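Local coordinates for protein Non-reducing end beta-L-arabinofuranosidase (Bacteroides thetaiotaomicron, PDB 5MQO) that probably hydrolyses glycosidic linkages of plant pectin, as a gut-bacterial glycoside hydrolase of family GH127, at residues E53-N56 with V57-T61; P459-T462 with L463-L466. All blocks are in the same frame, centred on the assembly; numbering follows the deposited sequence.

Interaction 1: residues E53-N56 with V57-T61; sequences ERFN and VFSGT
In helix 50-69 of the GH127 catalytic domain, the side chains of Arg54, Phe55, Val57, Phe58 and Ser59 meet over about one helical turn. Phe58 folds back along the helix, its CG anti to its own carbonyl carbon (chi1 -49°), which lays the ring over the preceding turn: Arg54 O sits 3.3 Å above the centre of one ring face. The same oxygen accepts the backbone bond from Phe58 N at 2.9 Å, and Arg54 CB lies above the same side of the ring, 3.7 Å from Phe58 CE2. Beyond CB, the arginine chain bends at chi2 and chi3, turning its guanidinium toward Glu53. There NH2 of Arg54 forms a salt bridge of 2.8 Å with Glu53 OE2, meeting the anti side of the carboxylate, while NH1 binds Leu422 O. Glu53 OE2 is also hydrogen-bonded to Ser640 OG, its stronger partner. Val57 runs alongside the arginine and puts CG2 over one guanidinium face, 4.0 Å from NH2; a branched aliphatic can cover the flat cation without competing for its N-H groups. On another side of the helix, Ser59 returns to Phe55 O twice, from opposite faces of the carbonyl plane, through OG at 3.1 Å and N at 2.9 Å. Its CB meets Phe55 CE1 obliquely at 3.9 Å, and Val113 of helix 102-117 touches both residues. The chemistry implies an arginine whose charge is met at its edge and one of whose faces is covered by valine, and a serine hydroxyl satisfied within its own helix, which lets it lie against a neighbouring one.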
loop_
_atom_site.group_PDB
_atom_site.type_symbol
_atom_site.label_atom_id
_atom_site.label_comp_id
_atom_site.label_asym_id
_atom_site.label_seq_id
_atom_site.Cartn_x
_atom_site.Cartn_y
_atom_site.Cartn_z
ATOM N N GLU A 53 1.510 17.776 -3.596
ATOM C CA GLU A 53 2.910 17.908 -4.015
ATOM C C GLU A 53 3.429 16.621 -4.667
ATOM O O GLU A 53 3.957 16.663 -5.787
ATOM C CB GLU A 53 3.795 18.318 -2.847
ATOM C CG GLU A 53 5.201 18.729 -3.246
ATOM C CD GLU A 53 6.134 18.789 -2.060
ATOM O OE1 GLU A 53 6.169 19.833 -1.353
ATOM O OE2 GLU A 53 6.831 17.773 -1.848
ATOM N N ARG A 54 3.247 15.485 -4.000
ATOM C CA ARG A 54 3.573 14.195 -4.596
ATOM C C ARG A 54 2.833 13.958 -5.935
ATOM O O ARG A 54 3.462 13.608 -6.949
ATOM C CB ARG A 54 3.265 13.074 -3.606
ATOM C CG ARG A 54 4.160 13.012 -2.366
ATOM C CD ARG A 54 5.632 12.919 -2.716
ATOM N NE ARG A 54 6.208 14.252 -2.863
ATOM C CZ ARG A 54 7.317 14.550 -3.540
ATOM N NH1 ARG A 54 8.038 13.615 -4.161
ATOM N NH2 ARG A 54 7.721 15.817 -3.577
ATOM N N PHE A 55 1.516 14.180 -5.949
ATOM C CA PHE A 55 0.713 14.051 -7.178
ATOM C C PHE A 55 1.209 14.905 -8.362
ATOM O O PHE A 55 1.121 14.455 -9.513
ATOM C CB PHE A 55 -0.764 14.329 -6.909
ATOM C CG PHE A 55 -1.663 13.951 -8.048
ATOM C CD1 PHE A 55 -1.982 14.875 -9.048
ATOM C CD2 PHE A 55 -2.182 12.673 -8.142
ATOM C CE1 PHE A 55 -2.810 14.544 -10.103
ATOM C CE2 PHE A 55 -3.015 12.325 -9.209
ATOM C CZ PHE A 55 -3.337 13.269 -10.187
ATOM N N ASN A 56 1.735 16.109 -8.113
ATOM C CA ASN A 56 2.352 16.893 -9.214
ATOM C C ASN A 56 3.624 16.261 -9.758
ATOM O O ASN A 56 3.854 16.297 -10.971
ATOM C CB ASN A 56 2.624 18.363 -8.832
ATOM C CG ASN A 56 1.370 19.240 -8.918
ATOM O OD1 ASN A 56 0.262 18.768 -9.228
ATOM N ND2 ASN A 56 1.541 20.522 -8.635
ATOM N N VAL A 57 4.438 15.668 -8.883
ATOM C CA VAL A 57 5.560 14.918 -9.370
ATOM C C VAL A 57 5.041 13.742 -10.202
ATOM O O VAL A 57 5.370 13.628 -11.391
ATOM C CB VAL A 57 6.460 14.450 -8.243
ATOM C CG1 VAL A 57 7.585 13.568 -8.779
ATOM C CG2 VAL A 57 7.029 15.651 -7.507
ATOM N N PHE A 58 4.193 12.895 -9.622
ATOM C CA PHE A 58 3.845 11.642 -10.312
ATOM C C PHE A 58 3.186 11.906 -11.666
ATOM O O PHE A 58 3.533 11.244 -12.650
ATOM C CB PHE A 58 2.946 10.692 -9.487
ATOM C CG PHE A 58 3.417 10.433 -8.080
ATOM C CD1 PHE A 58 4.780 10.324 -7.762
ATOM C CD2 PHE A 58 2.483 10.300 -7.048
ATOM C CE1 PHE A 58 5.197 10.101 -6.456
ATOM C CE2 PHE A 58 2.905 10.080 -5.747
ATOM C CZ PHE A 58 4.262 9.984 -5.451
ATOM N N SER A 59 2.255 12.863 -11.708
ATOM C CA SER A 59 1.484 13.177 -12.932
ATOM C C SER A 59 2.311 14.017 -13.911
ATOM O O SER A 59 2.322 13.784 -15.117
ATOM C CB SER A 59 0.182 13.929 -12.588
ATOM O OG SER A 59 0.416 15.322 -12.406
ATOM N N GLY A 60 3.006 14.997 -13.369
ATOM C CA GLY A 60 3.767 15.896 -14.173
ATOM C C GLY A 60 5.217 15.534 -14.360
ATOM O O GLY A 60 6.005 16.403 -14.738
ATOM N N THR A 61 5.608 14.281 -14.137
ATOM C CA THR A 61 7.020 13.886 -14.391
ATOM C C THR A 61 7.218 12.399 -14.552
ATOM O O THR A 61 7.795 11.943 -15.550
ATOM C CB THR A 61 7.968 14.349 -13.267
ATOM O OG1 THR A 61 7.807 15.755 -13.055
ATOM C CG2 THR A 61 9.433 14.040 -13.600
#

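Interaction 2: residues P459-T462 with L463-L466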
loop_
_atom_site.group_PDB
_atom_site.type_symbol
_atom_site.label_atom_id
_atom_site.label_comp_id
_atom_site.label_asym_id
_atom_site.label_seq_id
_atom_site.Cartn_x
_atom_site.Cartn_y
_atom_site.Cartn_z
ATOM N N PRO A 459 7.983 -1.251 -10.760
ATOM C CA PRO A 459 7.842 0.220 -10.814
ATOM C C PRO A 459 6.546 0.721 -11.479
ATOM O O PRO A 459 5.921 1.639 -10.950
ATOM C CB PRO A 459 9.106 0.695 -11.559
ATOM C CG PRO A 459 10.073 -0.403 -11.387
ATOM C CD PRO A 459 9.261 -1.669 -11.352
ATOM N N PRO A 460 6.121 0.101 -12.591
ATOM C CA PRO A 460 4.804 0.450 -13.107
ATOM C C PRO A 460 3.662 0.286 -12.097
ATOM O O PRO A 460 2.802 1.156 -11.992
ATOM C CB PRO A 460 4.640 -0.502 -14.285
ATOM C CG PRO A 460 6.033 -0.716 -14.765
ATOM C CD PRO A 460 6.839 -0.797 -13.512
ATOM N N ASN A 461 3.677 -0.806 -11.349
ATOM C CA ASN A 461 2.679 -1.012 -10.316
ATOM C C ASN A 461 2.867 0.043 -9.219
ATOM O O ASN A 461 1.878 0.608 -8.703
ATOM C CB ASN A 461 2.734 -2.467 -9.779
ATOM C CG ASN A 461 1.635 -2.772 -8.761
ATOM O OD1 ASN A 461 0.672 -2.030 -8.629
ATOM N ND2 ASN A 461 1.793 -3.857 -8.018
ATOM N N THR A 462 4.115 0.346 -8.868
ATOM C CA THR A 462 4.351 1.364 -7.845
ATOM C C THR A 462 3.747 2.704 -8.263
ATOM O O THR A 462 2.986 3.291 -7.502
ATOM C CB THR A 462 5.842 1.483 -7.523
ATOM O OG1 THR A 462 6.268 0.230 -6.993
ATOM C CG2 THR A 462 6.114 2.550 -6.510
ATOM N N LEU A 463 4.061 3.152 -9.480
ATOM C CA LEU A 463 3.621 4.452 -9.983
ATOM C C LEU A 463 2.092 4.536 -10.159
ATOM O O LEU A 463 1.466 5.489 -9.718
ATOM C CB LEU A 463 4.341 4.805 -11.298
ATOM C CG LEU A 463 3.999 6.173 -11.940
ATOM C CD1 LEU A 463 4.144 7.335 -10.971
ATOM C CD2 LEU A 463 4.832 6.440 -13.193
ATOM N N ARG A 464 1.480 3.546 -10.769
ATOM C CA ARG A 464 0.030 3.583 -10.878
ATOM C C ARG A 464 -0.652 3.560 -9.510
ATOM O O ARG A 464 -1.701 4.169 -9.337
ATOM C CB ARG A 464 -0.499 2.465 -11.779
ATOM C CG ARG A 464 -0.532 1.093 -11.157
ATOM C CD ARG A 464 -1.856 0.759 -10.463
ATOM N NE ARG A 464 -2.521 -0.335 -11.151
ATOM C CZ ARG A 464 -2.103 -1.606 -11.157
ATOM N NH1 ARG A 464 -1.027 -1.988 -10.486
ATOM N NH2 ARG A 464 -2.780 -2.515 -11.851
ATOM N N THR A 465 -0.057 2.873 -8.541
ATOM C CA THR A 465 -0.665 2.818 -7.218
ATOM C C THR A 465 -0.585 4.206 -6.599
ATOM O O THR A 465 -1.610 4.772 -6.191
ATOM C CB THR A 465 -0.018 1.757 -6.320
ATOM O OG1 THR A 465 -0.468 0.460 -6.727
ATOM C CG2 THR A 465 -0.423 1.954 -4.883
ATOM N N LEU A 466 0.615 4.772 -6.582
ATOM C CA LEU A 466 0.796 6.124 -6.066
ATOM C C LEU A 466 -0.046 7.148 -6.824
ATOM O O LEU A 466 -0.596 8.028 -6.191
ATOM C CB LEU A 466 2.265 6.540 -6.032
ATOM C CG LEU A 466 3.141 5.717 -5.084
ATOM C CD1 LEU A 466 4.602 5.823 -5.472
ATOM C CD2 LEU A 466 2.944 6.157 -3.654
#
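Pro459 O accepts the backbone bond of Leu463 N at 2.8 Å, and Pro460 O that of Arg464 N at 3.0 Å. Prolines suit this first turn of helix 458-466, where a residue needs no N-H to pair with an earlier turn, yet their carbonyls still serve the next one. Asn461 follows with two roles. Its backbone O takes both N and OG1 of Thr465, the hydroxyl at 3.1 Å, from opposite faces of the carbonyl plane. Its side chain leaves with CG anti to the backbone N (chi1 -176°) and brings OD1 to the edge of the Arg464 guanidinium, whose plane stands 80° from the amide. That bond to NH1 is weak, bent to 116°; the firmer partners are Tyr302 for Asn461 ND2 and Glu108, salt-bridged to Arg464 NH2. With a methionine in place of this arginine, Glu108 would probably lose this salt bridge, and Asn461 OD1 its weak bond to NH1. Thr462 comes last: OG1 turns back to Cys458 O, while CG2 lies alongside Leu466 and meets CD1 at 3.8 Å, so that one branch satisfies the polar need and the other packs. Ser and Thr hydroxyls in helices commonly bond back to the carbonyl of the preceding turn, as both threonines do here, in a domain consistent with the (alpha/alpha)6 barrel of six helical hairpins of its clan.

In the fold
Interactions 1 and 2 lie on helices far apart in sequence that pack against each other, with centres 12 Å apart. Phe58 makes the join: its CE2 reaches Leu466 CB at 3.6 Å and its CB lies 3.9 Å from Leu463 CD1, so one aromatic residue of helix 50-69 packs against two leucines of helix 458-466. Helix 102-117 borders both, offering valines to Phe55 and Ser59 and Glu108 to Arg464. Interaction 2 is the more deeply set: its centre lies about 10 Å from the centre of the chain, that of interaction 1 about 18 Å. The disulfide Cys383-Cys458 anchors the start of its helix to helix 382-399. Both belong to the helical catalytic domain.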